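Local coordinates for probable exosome complex exonuclease 1 (PDB 3M7N), which probably degrades RNA from the 3' end as the catalytic Rrp41 subunit of the archaeal exosome, and can probably also synthesise heteromeric RNA tails, at residues R27-E32 with L227-M232; A111-E116 with S121-F126; K115-R120 with G152-G157; A144-V149 with E235-R240; M187-L192 with K216-L221. The protein carries 1 engineered substitution. One frame throughout, in Å; residues are numbered along the deposited sequence.

How the interactions relate
Interactions 1, 4 and 5 all use helix 212-248: its start packs on strand 185-194, its middle on strand 29-33 and a later turn on helix 136-150. Interactions 1 and 4 adjoin, since Ile31 touches both Val146 and Ala236 and its carbonyl O bonds to Arg239. Interactions 2 and 3 share Lys115 and Glu116 and are tied together by backbone bonds between residues 112-114 and 154-156. Interactions 2, 4 and 5 are buried, whereas 1 and 3 are only partly so. None has a hydrogen bond across its two segments, and all five are apolar: the side chains of 2 and 4 are aliphatic throughout, 5 adds a phenyl ring and a thioether, and the partly covered 1 and 3 use a methionine and a proline respectively.

Interaction 1: R27-E32 with L227-M232; sequences RPIKIE and LQIYEM
Ile29 and Ile31, on one face of strand 29-33, the outermost of its sheet within this chain, pack against Ile229 and Met232 of the long C-terminal helix 212-248. Strand and helix segments run roughly the same way, at 36°, with axes 9.6 Å apart. The thioether of Met232 does most of the touching: its SD lies 3.5 Å from Ile29 CG2, the branch that chi1 of -76° sets anti to the backbone N. The longer branch of Ile29 continues past the sulfur, and its CD1 meets Ile229 CG1 at 3.9 Å. Two residues further along the strand, on the same face, Ile31 CD1 rests on Met232 CB at 3.8 Å. All three pairs of side chains cross nearly at right angles. On the far face of the strand, Lys30 NZ and Glu32 OE1 form a salt bridge at 3.5 Å. Leu26 also lies against Ile229 and Met232. This is helix-on-sheet packing, here of an RNase PH-type fold whose C-terminal helix returns to the first strand of the five-stranded mixed sheet.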
# COMPACT_ATOMS: atom_id res chain seq x y z
N ARG E 27 26.07 0.21 -33.30
CA ARG E 27 26.70 1.35 -32.64
C ARG E 27 27.84 0.82 -31.77
O ARG E 27 27.82 -0.34 -31.38
CB ARG E 27 25.69 2.12 -31.80
CG ARG E 27 24.69 2.98 -32.60
CD ARG E 27 23.60 3.57 -31.69
NE ARG E 27 22.82 2.53 -31.02
CZ ARG E 27 21.76 2.75 -30.22
NH1 ARG E 27 21.13 1.71 -29.69
NH2 ARG E 27 21.34 3.98 -29.97
N PRO E 28 28.84 1.66 -31.48
CA PRO E 28 29.92 1.26 -30.56
C PRO E 28 29.35 0.74 -29.24
O PRO E 28 28.38 1.29 -28.70
CB PRO E 28 30.68 2.57 -30.30
CG PRO E 28 30.41 3.42 -31.51
CD PRO E 28 29.04 3.02 -32.02
N ILE E 29 29.97 -0.31 -28.73
CA ILE E 29 29.49 -1.01 -27.56
C ILE E 29 30.66 -1.26 -26.61
O ILE E 29 31.76 -1.56 -27.05
CB ILE E 29 28.84 -2.33 -27.97
CG1 ILE E 29 27.46 -2.07 -28.55
CG2 ILE E 29 28.74 -3.29 -26.81
CD1 ILE E 29 26.80 -3.30 -29.10
N LYS E 30 30.40 -1.09 -25.31
CA LYS E 30 31.36 -1.44 -24.26
C LYS E 30 30.61 -2.22 -23.18
O LYS E 30 29.50 -1.84 -22.78
CB LYS E 30 31.98 -0.18 -23.65
CG LYS E 30 33.09 -0.47 -22.65
CD LYS E 30 33.24 0.63 -21.58
CE LYS E 30 33.98 0.10 -20.33
NZ LYS E 30 33.94 1.03 -19.16
N ILE E 31 31.19 -3.33 -22.73
CA ILE E 31 30.57 -4.16 -21.71
C ILE E 31 31.58 -4.49 -20.62
O ILE E 31 32.65 -5.01 -20.90
CB ILE E 31 30.09 -5.52 -22.29
CG1 ILE E 31 29.21 -5.32 -23.52
CG2 ILE E 31 29.36 -6.35 -21.21
CD1 ILE E 31 28.59 -6.59 -24.03
N GLU E 32 31.23 -4.20 -19.37
CA GLU E 32 32.08 -4.55 -18.25
C GLU E 32 31.31 -5.22 -17.11
O GLU E 32 30.33 -4.69 -16.60
CB GLU E 32 32.87 -3.33 -17.75
CG GLU E 32 33.81 -3.68 -16.60
CD GLU E 32 34.54 -2.48 -16.02
OE1 GLU E 32 34.54 -1.40 -16.67
OE2 GLU E 32 35.12 -2.62 -14.92
N LEU E 227 24.34 -11.95 -32.86
CA LEU E 227 25.54 -12.77 -32.76
C LEU E 227 26.79 -11.93 -32.52
O LEU E 227 27.70 -12.36 -31.82
CB LEU E 227 25.73 -13.67 -33.98
CG LEU E 227 24.82 -14.89 -33.89
CD1 LEU E 227 24.76 -15.64 -35.21
CD2 LEU E 227 25.24 -15.81 -32.73
N GLN E 228 26.84 -10.73 -33.10
CA GLN E 228 27.97 -9.84 -32.86
C GLN E 228 28.03 -9.40 -31.40
O GLN E 228 29.04 -9.59 -30.72
CB GLN E 228 27.94 -8.62 -33.81
CG GLN E 228 28.16 -8.99 -35.29
CD GLN E 228 28.23 -7.79 -36.24
OE1 GLN E 228 28.80 -7.89 -37.33
NE2 GLN E 228 27.64 -6.67 -35.85
N ILE E 229 26.92 -8.84 -30.90
CA ILE E 229 26.83 -8.42 -29.50
C ILE E 229 27.13 -9.58 -28.56
O ILE E 229 27.85 -9.42 -27.57
CB ILE E 229 25.43 -7.89 -29.18
CG1 ILE E 229 25.12 -6.66 -30.03
CG2 ILE E 229 25.27 -7.55 -27.68
CD1 ILE E 229 23.70 -6.20 -29.86
N TYR E 230 26.59 -10.75 -28.87
CA TYR E 230 26.79 -11.88 -27.99
C TYR E 230 28.26 -12.18 -27.72
O TYR E 230 28.66 -12.45 -26.58
CB TYR E 230 26.11 -13.11 -28.54
CG TYR E 230 26.58 -14.34 -27.84
CD1 TYR E 230 26.10 -14.67 -26.58
CD2 TYR E 230 27.53 -15.17 -28.43
CE1 TYR E 230 26.54 -15.79 -25.92
CE2 TYR E 230 27.98 -16.29 -27.79
CZ TYR E 230 27.48 -16.61 -26.53
OH TYR E 230 27.92 -17.73 -25.88
N GLU E 231 29.09 -12.16 -28.78
CA GLU E 231 30.52 -12.36 -28.59
C GLU E 231 31.11 -11.30 -27.67
O GLU E 231 32.02 -11.59 -26.90
CB GLU E 231 31.28 -12.44 -29.93
CG GLU E 231 31.16 -13.83 -30.62
CD GLU E 231 31.79 -14.99 -29.82
OE1 GLU E 231 32.89 -14.82 -29.23
OE2 GLU E 231 31.19 -16.09 -29.81
N MET E 232 30.59 -10.07 -27.72
CA MET E 232 31.05 -9.05 -26.77
C MET E 232 30.74 -9.44 -25.32
O MET E 232 31.56 -9.24 -24.41
CB MET E 232 30.50 -7.67 -27.11
CG MET E 232 30.77 -7.25 -28.55
SD MET E 232 30.10 -5.63 -29.00
CE MET E 232 29.94 -5.83 -30.78

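Interaction 2: A111-E116 with S121-F126; sequences AVIMKE and SAIDIF
Ile113 faces Ile123 and Ile125, two residues on the same side of strand 122-129, and reaches each with a different branch. Its side chain and that of Ile123 run past each other in opposite directions, so that the short branch of one meets the long branch of the other: Ile113 CG2 lies 4.0 Å from Ile123 CD1. A chi1 of -72° places that CG2 anti to the backbone N and leaves the CG1 branch beside the N. This second branch leads toward Ile125, where the two CD1 methyls of Ile113 and Ile125 face each other more loosely, 4.4 Å apart. The contact is therefore methyl against methyl throughout. Just after Ile113 the chain bends in an inverse gamma turn centred on Met114, with a weak bond of 2.9 Å from Lys115 N to Ile113 O; Met114 has its CB turned away from the strand and packs on an aromatic side chain of another subunit. Asp124, between the two strand isoleucines in sequence, is buried and held by salt bridges to Arg60 and Arg76. Backbone bonds join Val112 with Lys156 and Met114 with Pro154, tying the loop to the 152-157 link. Around the isoleucines, Leu148 of helix 136-150 touches both Ile113 and Ile125, and Ile75 of the adjacent parallel strand 74-81 touches Ile113, so the loop residue Ile113 lies against both helix 136-150 and the sheet.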
# COMPACT_ATOMS: atom_id res chain seq x y z
N ALA E 111 11.85 -17.09 -19.11
CA ALA E 111 11.99 -18.11 -20.15
C ALA E 111 13.34 -18.85 -20.12
O ALA E 111 13.54 -19.80 -20.86
CB ALA E 111 11.75 -17.47 -21.53
N VAL E 112 14.26 -18.41 -19.26
CA VAL E 112 15.64 -18.85 -19.38
C VAL E 112 16.36 -19.18 -18.06
O VAL E 112 17.19 -20.09 -18.00
CB VAL E 112 16.42 -17.81 -20.20
CG1 VAL E 112 17.87 -17.81 -19.84
CG2 VAL E 112 16.23 -18.09 -21.69
N ILE E 113 16.07 -18.44 -17.00
CA ILE E 113 16.62 -18.75 -15.69
C ILE E 113 16.05 -20.07 -15.19
O ILE E 113 14.85 -20.31 -15.30
CB ILE E 113 16.30 -17.62 -14.66
CG1 ILE E 113 17.13 -16.38 -14.97
CG2 ILE E 113 16.52 -18.11 -13.24
CD1 ILE E 113 16.59 -15.08 -14.38
N MET E 114 16.90 -20.94 -14.67
CA MET E 114 16.42 -22.19 -14.08
C MET E 114 15.83 -21.93 -12.69
O MET E 114 16.44 -22.22 -11.66
CB MET E 114 17.53 -23.24 -14.04
CG MET E 114 18.13 -23.56 -15.40
SD MET E 114 19.47 -24.76 -15.31
CE MET E 114 18.60 -26.22 -14.72
N LYS E 115 14.63 -21.37 -12.66
CA LYS E 115 14.04 -20.95 -11.39
C LYS E 115 13.63 -22.12 -10.48
O LYS E 115 13.60 -21.98 -9.26
CB LYS E 115 12.91 -19.95 -11.61
CG LYS E 115 11.98 -20.31 -12.75
CD LYS E 115 11.51 -19.05 -13.43
CE LYS E 115 10.22 -19.28 -14.20
NZ LYS E 115 9.64 -17.94 -14.53
N GLU E 116 13.36 -23.28 -11.07
CA GLU E 116 13.03 -24.46 -10.27
C GLU E 116 14.09 -24.81 -9.22
O GLU E 116 13.83 -25.56 -8.28
CB GLU E 116 12.81 -25.68 -11.17
CG GLU E 116 11.53 -25.63 -11.98
CD GLU E 116 11.61 -24.61 -13.11
OE1 GLU E 116 10.55 -23.99 -13.40
OE2 GLU E 116 12.72 -24.44 -13.68
N SER E 121 12.27 -18.56 -3.43
CA SER E 121 13.29 -17.51 -3.50
C SER E 121 12.91 -16.40 -4.45
O SER E 121 11.95 -16.49 -5.20
CB SER E 121 14.65 -18.10 -3.90
OG SER E 121 15.38 -18.52 -2.76
N ALA E 122 13.67 -15.31 -4.39
CA ALA E 122 13.54 -14.28 -5.39
C ALA E 122 14.90 -14.02 -6.01
O ALA E 122 15.92 -14.03 -5.32
CB ALA E 122 12.97 -13.01 -4.81
N ILE E 123 14.90 -13.84 -7.33
CA ILE E 123 16.06 -13.32 -8.02
C ILE E 123 15.65 -11.99 -8.60
O ILE E 123 14.78 -11.93 -9.48
CB ILE E 123 16.51 -14.27 -9.14
CG1 ILE E 123 17.08 -15.55 -8.52
CG2 ILE E 123 17.53 -13.59 -10.05
CD1 ILE E 123 17.09 -16.73 -9.48
N ASP E 124 16.27 -10.92 -8.12
CA ASP E 124 15.88 -9.56 -8.47
C ASP E 124 16.87 -8.91 -9.44
O ASP E 124 18.08 -9.00 -9.27
CB ASP E 124 15.78 -8.70 -7.20
CG ASP E 124 14.69 -9.18 -6.25
OD1 ASP E 124 14.81 -8.92 -5.03
OD2 ASP E 124 13.71 -9.82 -6.71
N ILE E 125 16.32 -8.24 -10.45
CA ILE E 125 17.13 -7.63 -11.49
C ILE E 125 16.77 -6.16 -11.66
O ILE E 125 15.61 -5.81 -11.95
CB ILE E 125 16.96 -8.37 -12.83
CG1 ILE E 125 17.26 -9.85 -12.63
CG2 ILE E 125 17.88 -7.78 -13.89
CD1 ILE E 125 16.71 -10.74 -13.72
N PHE E 126 17.76 -5.31 -11.47
CA PHE E 126 17.52 -3.89 -11.61
C PHE E 126 18.40 -3.39 -12.72
O PHE E 126 19.56 -3.78 -12.83
CB PHE E 126 17.86 -3.14 -10.31
CG PHE E 126 17.06 -3.61 -9.12
CD1 PHE E 126 17.55 -4.59 -8.28
CD2 PHE E 126 15.81 -3.07 -8.85
CE1 PHE E 126 16.81 -5.04 -7.18
CE2 PHE E 126 15.06 -3.50 -7.77
CZ PHE E 126 15.56 -4.49 -6.93

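Interaction 3: K115-R120 with G152-G157; sequences KELFPR and GVPMKG
Pro154 packs against two consecutive side chains, Leu117 and Phe118, each meeting a different part of the pyrrolidine ring. The buried part is at Phe118: Pro154 CD lies in the plane of the phenyl ring, at its edge, 3.9 Å from CE1 and 4.0 Å from CZ. One face of the same ring carries Leu117 CB, 3.8 Å above its centre, which probably helps to hold the ring's orientation. A backbone bond of 2.9 Å from Phe118 N to Lys115 O closes the short 3-10 turn from which both side chains point toward Pro154. The solvent side is at Leu117, which is exposed, although its CD1 is just as near, 3.9 Å from both CB and CG of Pro154; the two side chains cross obliquely. Apolar side chains of another subunit lie against Phe118 and Pro154, so that the contact also forms part of an interface. Gly152, with phi of 64°, ends helix 136-150 in a Schellman motif and turns the chain toward Pro154. The arrangement is loop-on-loop: the turn before strand 122-129 meets the link between helix 136-150 and strand 158-167.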
# COMPACT_ATOMS: atom_id res chain seq x y z
N LYS E 115 14.63 -21.37 -12.66
CA LYS E 115 14.04 -20.95 -11.39
C LYS E 115 13.63 -22.12 -10.48
O LYS E 115 13.60 -21.98 -9.26
CB LYS E 115 12.91 -19.95 -11.61
CG LYS E 115 11.98 -20.31 -12.75
CD LYS E 115 11.51 -19.05 -13.43
CE LYS E 115 10.22 -19.28 -14.20
NZ LYS E 115 9.64 -17.94 -14.53
N GLU E 116 13.36 -23.28 -11.07
CA GLU E 116 13.03 -24.46 -10.27
C GLU E 116 14.09 -24.81 -9.22
O GLU E 116 13.83 -25.56 -8.28
CB GLU E 116 12.81 -25.68 -11.17
CG GLU E 116 11.53 -25.63 -11.98
CD GLU E 116 11.61 -24.61 -13.11
OE1 GLU E 116 10.55 -23.99 -13.40
OE2 GLU E 116 12.72 -24.44 -13.68
N LEU E 117 15.28 -24.26 -9.38
CA LEU E 117 16.38 -24.60 -8.49
C LEU E 117 16.29 -23.85 -7.18
O LEU E 117 16.92 -24.22 -6.20
CB LEU E 117 17.71 -24.27 -9.16
CG LEU E 117 18.08 -25.24 -10.28
CD1 LEU E 117 19.30 -24.74 -11.01
CD2 LEU E 117 18.30 -26.63 -9.70
N PHE E 118 15.51 -22.77 -7.17
CA PHE E 118 15.45 -21.93 -5.98
C PHE E 118 14.01 -21.66 -5.55
O PHE E 118 13.55 -20.52 -5.58
CB PHE E 118 16.23 -20.63 -6.21
CG PHE E 118 17.60 -20.85 -6.76
CD1 PHE E 118 17.89 -20.52 -8.07
CD2 PHE E 118 18.58 -21.43 -5.98
CE1 PHE E 118 19.16 -20.74 -8.58
CE2 PHE E 118 19.85 -21.65 -6.49
CZ PHE E 118 20.13 -21.30 -7.80
N PRO E 119 13.30 -22.72 -5.13
CA PRO E 119 11.94 -22.57 -4.61
C PRO E 119 11.91 -21.51 -3.52
O PRO E 119 12.91 -21.30 -2.81
CB PRO E 119 11.64 -23.93 -4.00
CG PRO E 119 12.55 -24.87 -4.69
CD PRO E 119 13.79 -24.10 -5.04
N ARG E 120 10.77 -20.84 -3.41
CA ARG E 120 10.55 -19.87 -2.33
C ARG E 120 11.67 -18.85 -2.28
O ARG E 120 11.99 -18.35 -1.21
CB ARG E 120 10.46 -20.58 -0.97
CG ARG E 120 9.50 -21.76 -0.94
CD ARG E 120 9.57 -22.48 0.41
NE ARG E 120 10.94 -22.79 0.80
CZ ARG E 120 11.58 -23.93 0.51
NH1 ARG E 120 12.83 -24.11 0.91
NH2 ARG E 120 10.96 -24.88 -0.18
N GLY E 152 26.33 -15.77 -11.44
CA GLY E 152 26.32 -17.22 -11.46
C GLY E 152 24.94 -17.86 -11.34
O GLY E 152 24.83 -18.98 -10.87
N VAL E 153 23.88 -17.17 -11.74
CA VAL E 153 22.59 -17.83 -11.67
C VAL E 153 22.36 -18.70 -12.91
O VAL E 153 22.45 -18.22 -14.04
CB VAL E 153 21.42 -16.86 -11.38
CG1 VAL E 153 21.95 -15.48 -11.09
CG2 VAL E 153 20.40 -16.85 -12.49
N PRO E 154 22.09 -19.98 -12.69
CA PRO E 154 21.97 -20.99 -13.75
C PRO E 154 20.94 -20.58 -14.79
O PRO E 154 19.83 -20.15 -14.45
CB PRO E 154 21.52 -22.24 -12.98
CG PRO E 154 22.06 -22.05 -11.60
CD PRO E 154 21.93 -20.56 -11.35
N MET E 155 21.31 -20.72 -16.06
CA MET E 155 20.46 -20.29 -17.18
C MET E 155 20.58 -21.27 -18.34
O MET E 155 21.59 -21.96 -18.47
CB MET E 155 20.86 -18.88 -17.65
CG MET E 155 20.29 -17.73 -16.82
SD MET E 155 21.13 -16.15 -17.09
CE MET E 155 20.50 -15.60 -18.67
N LYS E 156 19.54 -21.34 -19.17
CA LYS E 156 19.56 -22.20 -20.35
C LYS E 156 20.64 -21.72 -21.31
O LYS E 156 21.27 -22.51 -22.00
CB LYS E 156 18.21 -22.16 -21.06
CG LYS E 156 17.15 -23.07 -20.46
CD LYS E 156 15.78 -22.78 -21.06
CE LYS E 156 14.67 -23.52 -20.32
NZ LYS E 156 13.31 -23.22 -20.87
N GLY E 157 20.84 -20.41 -21.36
CA GLY E 157 21.84 -19.81 -22.20
C GLY E 157 21.77 -18.31 -21.99
O GLY E 157 21.21 -17.85 -21.01

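Interaction 4: A144-V149 with E235-R240; sequences ASVALV and EAILRR
Val146 and Val149, one turn apart on helix 136-150, receive the side chain of Ile237 from helix 212-248. At the start of the segment, Ala144 and Ser145 face other neighbours; Ser145 OG is hydrogen-bonded to the backbone N of Ile159. Val146 comes next: its CG1 lies 4.1 Å from Ile237 CD1 as the two side chains slide past each other in opposite directions, and the same CD1 also lies 3.8 Å from Val146 O. Ala147 and Leu148 point away from Ile237, toward the strand 50-60 side, where both touch Val56. Val149 then completes the contact. Its CG1, anti to the backbone N at a chi1 of 174°, is 3.7 Å from Ile237 CD1 and 4.0 Å from Ile237 CG2, and its CB is 3.9 Å from CD1. Both chi1 and chi2 of Ile237 are near -71°, a folded shape that carries the terminal methyl in between the two valines. Within the second helix, the guanidinium of Arg239 lies with one face over Ala236 CA, while its NH2 bonds to Ile31 O. Apolar side chains of another subunit touch Val149 and Ile237. With only hydrocarbon meeting hydrocarbon, apart from one carbonyl oxygen beside a methyl, the two helices are held here by shape and exclusion of water, without any directional bond between the segments.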
# COMPACT_ATOMS: atom_id res chain seq x y z
N ALA E 144 21.70 -6.84 -18.39
CA ALA E 144 21.13 -7.74 -17.38
C ALA E 144 21.60 -9.20 -17.52
O ALA E 144 21.85 -9.86 -16.51
CB ALA E 144 19.63 -7.65 -17.38
N SER E 145 21.72 -9.71 -18.75
CA SER E 145 22.17 -11.09 -18.97
C SER E 145 23.62 -11.25 -18.54
O SER E 145 24.01 -12.29 -18.00
CB SER E 145 21.99 -11.51 -20.45
OG SER E 145 22.16 -12.93 -20.63
N VAL E 146 24.43 -10.22 -18.79
CA VAL E 146 25.81 -10.22 -18.31
C VAL E 146 25.81 -10.29 -16.78
O VAL E 146 26.48 -11.15 -16.19
CB VAL E 146 26.63 -9.01 -18.82
CG1 VAL E 146 27.97 -8.90 -18.08
CG2 VAL E 146 26.87 -9.13 -20.31
N ALA E 147 25.03 -9.40 -16.15
CA ALA E 147 24.93 -9.38 -14.68
C ALA E 147 24.46 -10.71 -14.10
O ALA E 147 24.99 -11.18 -13.08
CB ALA E 147 24.03 -8.23 -14.20
N LEU E 148 23.48 -11.32 -14.75
CA LEU E 148 23.00 -12.63 -14.31
C LEU E 148 24.13 -13.65 -14.36
O LEU E 148 24.31 -14.43 -13.41
CB LEU E 148 21.80 -13.08 -15.14
CG LEU E 148 20.47 -12.37 -14.82
CD1 LEU E 148 19.39 -12.65 -15.85
CD2 LEU E 148 19.97 -12.72 -13.41
N VAL E 149 24.91 -13.64 -15.43
CA VAL E 149 25.99 -14.61 -15.55
C VAL E 149 27.06 -14.33 -14.51
O VAL E 149 27.60 -15.25 -13.91
CB VAL E 149 26.60 -14.66 -16.97
CG1 VAL E 149 27.81 -15.57 -16.99
CG2 VAL E 149 25.56 -15.15 -17.97
N GLU E 235 33.06 -12.13 -24.23
CA GLU E 235 34.35 -11.54 -23.94
C GLU E 235 34.36 -10.89 -22.56
O GLU E 235 35.28 -11.11 -21.75
CB GLU E 235 34.71 -10.51 -25.00
CG GLU E 235 36.09 -10.68 -25.56
CD GLU E 235 36.18 -11.81 -26.57
OE1 GLU E 235 36.68 -12.91 -26.20
OE2 GLU E 235 35.77 -11.60 -27.73
N ALA E 236 33.34 -10.09 -22.30
CA ALA E 236 33.23 -9.40 -21.01
C ALA E 236 33.23 -10.38 -19.83
O ALA E 236 33.81 -10.11 -18.79
CB ALA E 236 32.01 -8.47 -20.98
N ILE E 237 32.60 -11.53 -20.02
CA ILE E 237 32.55 -12.56 -18.98
C ILE E 237 33.87 -13.33 -18.90
O ILE E 237 34.30 -13.75 -17.83
CB ILE E 237 31.35 -13.52 -19.21
CG1 ILE E 237 30.02 -12.80 -18.92
CG2 ILE E 237 31.47 -14.75 -18.35
CD1 ILE E 237 29.77 -12.52 -17.42
N LEU E 238 34.51 -13.52 -20.05
CA LEU E 238 35.81 -14.17 -20.08
C LEU E 238 36.80 -13.36 -19.22
O LEU E 238 37.56 -13.90 -18.41
CB LEU E 238 36.27 -14.29 -21.54
CG LEU E 238 37.48 -15.16 -21.95
CD1 LEU E 238 38.77 -14.39 -21.82
CD2 LEU E 238 37.55 -16.47 -21.17
N ARG E 239 36.78 -12.04 -19.40
CA ARG E 239 37.64 -11.16 -18.64
C ARG E 239 37.42 -11.34 -17.14
O ARG E 239 38.36 -11.48 -16.38
CB ARG E 239 37.41 -9.71 -19.06
CG ARG E 239 38.48 -9.19 -20.00
CD ARG E 239 37.92 -8.28 -21.08
NE ARG E 239 36.96 -7.33 -20.54
CZ ARG E 239 35.99 -6.77 -21.25
NH1 ARG E 239 35.84 -7.09 -22.53
NH2 ARG E 239 35.16 -5.91 -20.67
N ARG E 240 36.15 -11.34 -16.75
CA ARG E 240 35.76 -11.56 -15.37
C ARG E 240 36.26 -12.91 -14.89
O ARG E 240 36.71 -13.06 -13.75
CB ARG E 240 34.23 -11.50 -15.26
CG ARG E 240 33.69 -11.98 -13.93
CD ARG E 240 34.29 -11.17 -12.79
NE ARG E 240 33.73 -11.59 -11.51
CZ ARG E 240 34.15 -11.13 -10.34
NH1 ARG E 240 33.60 -11.57 -9.23
NH2 ARG E 240 35.13 -10.23 -10.29

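Interaction 5: M187-L192 with K216-L221; sequences MPFAFL and KQAIEL
Phe189, projecting from strand 185-194, thrusts its ring into the shallow hollow between Ala218 and Ile219 on helix 212-248. Beside Ala218 the ring tip comes close to the helix backbone: Phe189 CZ is within 4.2 Å of Ala218 C and 4.1 Å of Ile219 N. Ile219 forms the wall of the hollow, its CG1, which chi1 of -59° sets beside the backbone N, lying 3.9 Å from Phe189 CE2, with the two side chains crossing at about a right angle. At the other rim, the fully extended side chain of Met187 reaches Ala218 and places its SD 4.4 Å from CB, a light touch. Strand and helix segments cross at 50°, with axes 10.0 Å apart. Phe191, further along the strand, continues the aromatic ridge to Ala222 and Ala226. Ile219 also touches Glu235 of a neighbouring exosome complex exonuclease 2 subunit. Buried, and apolar in its side chains, the contact rests mainly on the ring fitted against Ala218 and Ile219, with no polar pair between the segments.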
# COMPACT_ATOMS: atom_id res chain seq x y z
N MET E 187 11.77 -2.13 -33.96
CA MET E 187 11.46 -3.50 -33.61
C MET E 187 12.55 -4.19 -32.79
O MET E 187 13.43 -4.87 -33.32
CB MET E 187 11.15 -4.29 -34.88
CG MET E 187 10.68 -5.71 -34.64
SD MET E 187 10.24 -6.50 -36.20
CE MET E 187 9.85 -8.15 -35.62
N PRO E 188 12.48 -4.01 -31.46
CA PRO E 188 13.42 -4.67 -30.54
C PRO E 188 13.23 -6.18 -30.51
O PRO E 188 12.10 -6.64 -30.54
CB PRO E 188 13.06 -4.06 -29.17
CG PRO E 188 11.70 -3.44 -29.35
CD PRO E 188 11.65 -3.01 -30.78
N PHE E 189 14.34 -6.92 -30.48
CA PHE E 189 14.32 -8.38 -30.29
C PHE E 189 15.22 -8.73 -29.13
O PHE E 189 16.10 -7.95 -28.76
CB PHE E 189 14.92 -9.13 -31.50
CG PHE E 189 14.23 -8.88 -32.79
CD1 PHE E 189 14.48 -7.72 -33.52
CD2 PHE E 189 13.37 -9.83 -33.33
CE1 PHE E 189 13.86 -7.51 -34.73
CE2 PHE E 189 12.75 -9.62 -34.55
CZ PHE E 189 13.00 -8.46 -35.25
N ALA E 190 15.05 -9.93 -28.59
CA ALA E 190 16.09 -10.55 -27.79
C ALA E 190 15.99 -12.03 -28.05
O ALA E 190 14.88 -12.55 -28.23
CB ALA E 190 15.92 -10.25 -26.32
N PHE E 191 17.13 -12.71 -28.07
CA PHE E 191 17.17 -14.12 -28.40
C PHE E 191 17.85 -14.89 -27.29
O PHE E 191 18.68 -14.35 -26.56
CB PHE E 191 17.96 -14.36 -29.70
CG PHE E 191 17.50 -13.53 -30.87
CD1 PHE E 191 18.14 -12.33 -31.17
CD2 PHE E 191 16.46 -13.95 -31.69
CE1 PHE E 191 17.73 -11.55 -32.24
CE2 PHE E 191 16.06 -13.18 -32.77
CZ PHE E 191 16.69 -11.99 -33.06
N LEU E 192 17.50 -16.16 -27.18
CA LEU E 192 18.31 -17.12 -26.46
C LEU E 192 19.44 -17.61 -27.38
O LEU E 192 19.17 -18.13 -28.46
CB LEU E 192 17.44 -18.30 -26.03
CG LEU E 192 18.25 -19.43 -25.40
CD1 LEU E 192 18.78 -19.01 -24.02
CD2 LEU E 192 17.41 -20.71 -25.31
N LYS E 216 10.21 -10.22 -41.97
CA LYS E 216 11.08 -11.40 -42.08
C LYS E 216 12.56 -11.07 -42.30
O LYS E 216 13.43 -11.71 -41.72
CB LYS E 216 10.53 -12.35 -43.15
CG LYS E 216 9.17 -12.89 -42.77
CD LYS E 216 8.76 -14.05 -43.66
CE LYS E 216 9.40 -15.34 -43.20
NZ LYS E 216 9.21 -16.36 -44.27
N GLN E 217 12.83 -10.06 -43.12
CA GLN E 217 14.20 -9.59 -43.30
C GLN E 217 14.76 -8.96 -42.01
O GLN E 217 15.95 -9.11 -41.70
CB GLN E 217 14.26 -8.58 -44.46
CG GLN E 217 13.96 -9.23 -45.80
CD GLN E 217 13.31 -8.29 -46.80
OE1 GLN E 217 13.61 -7.10 -46.85
NE2 GLN E 217 12.41 -8.83 -47.62
N ALA E 218 13.90 -8.26 -41.26
CA ALA E 218 14.32 -7.64 -40.01
C ALA E 218 14.82 -8.70 -39.02
O ALA E 218 15.85 -8.51 -38.36
CB ALA E 218 13.19 -6.83 -39.39
N ILE E 219 14.11 -9.82 -38.95
CA ILE E 219 14.54 -10.93 -38.12
C ILE E 219 15.94 -11.41 -38.51
O ILE E 219 16.77 -11.69 -37.65
CB ILE E 219 13.59 -12.13 -38.18
CG1 ILE E 219 12.19 -11.74 -37.73
CG2 ILE E 219 14.08 -13.25 -37.26
CD1 ILE E 219 11.27 -12.94 -37.61
N GLU E 220 16.20 -11.51 -39.82
CA GLU E 220 17.53 -11.95 -40.25
C GLU E 220 18.59 -10.95 -39.82
O GLU E 220 19.63 -11.34 -39.30
CB GLU E 220 17.59 -12.19 -41.77
CG GLU E 220 16.74 -13.36 -42.23
CD GLU E 220 17.04 -14.63 -41.46
OE1 GLU E 220 16.11 -15.20 -40.83
OE2 GLU E 220 18.22 -15.05 -41.49
N LEU E 221 18.32 -9.66 -40.04
CA LEU E 221 19.26 -8.61 -39.67
C LEU E 221 19.56 -8.66 -38.18
O LEU E 221 20.72 -8.64 -37.76
CB LEU E 221 18.65 -7.26 -39.99
CG LEU E 221 19.47 -6.26 -40.78
CD1 LEU E 221 18.99 -4.87 -40.43
CD2 LEU E 221 20.96 -6.41 -40.51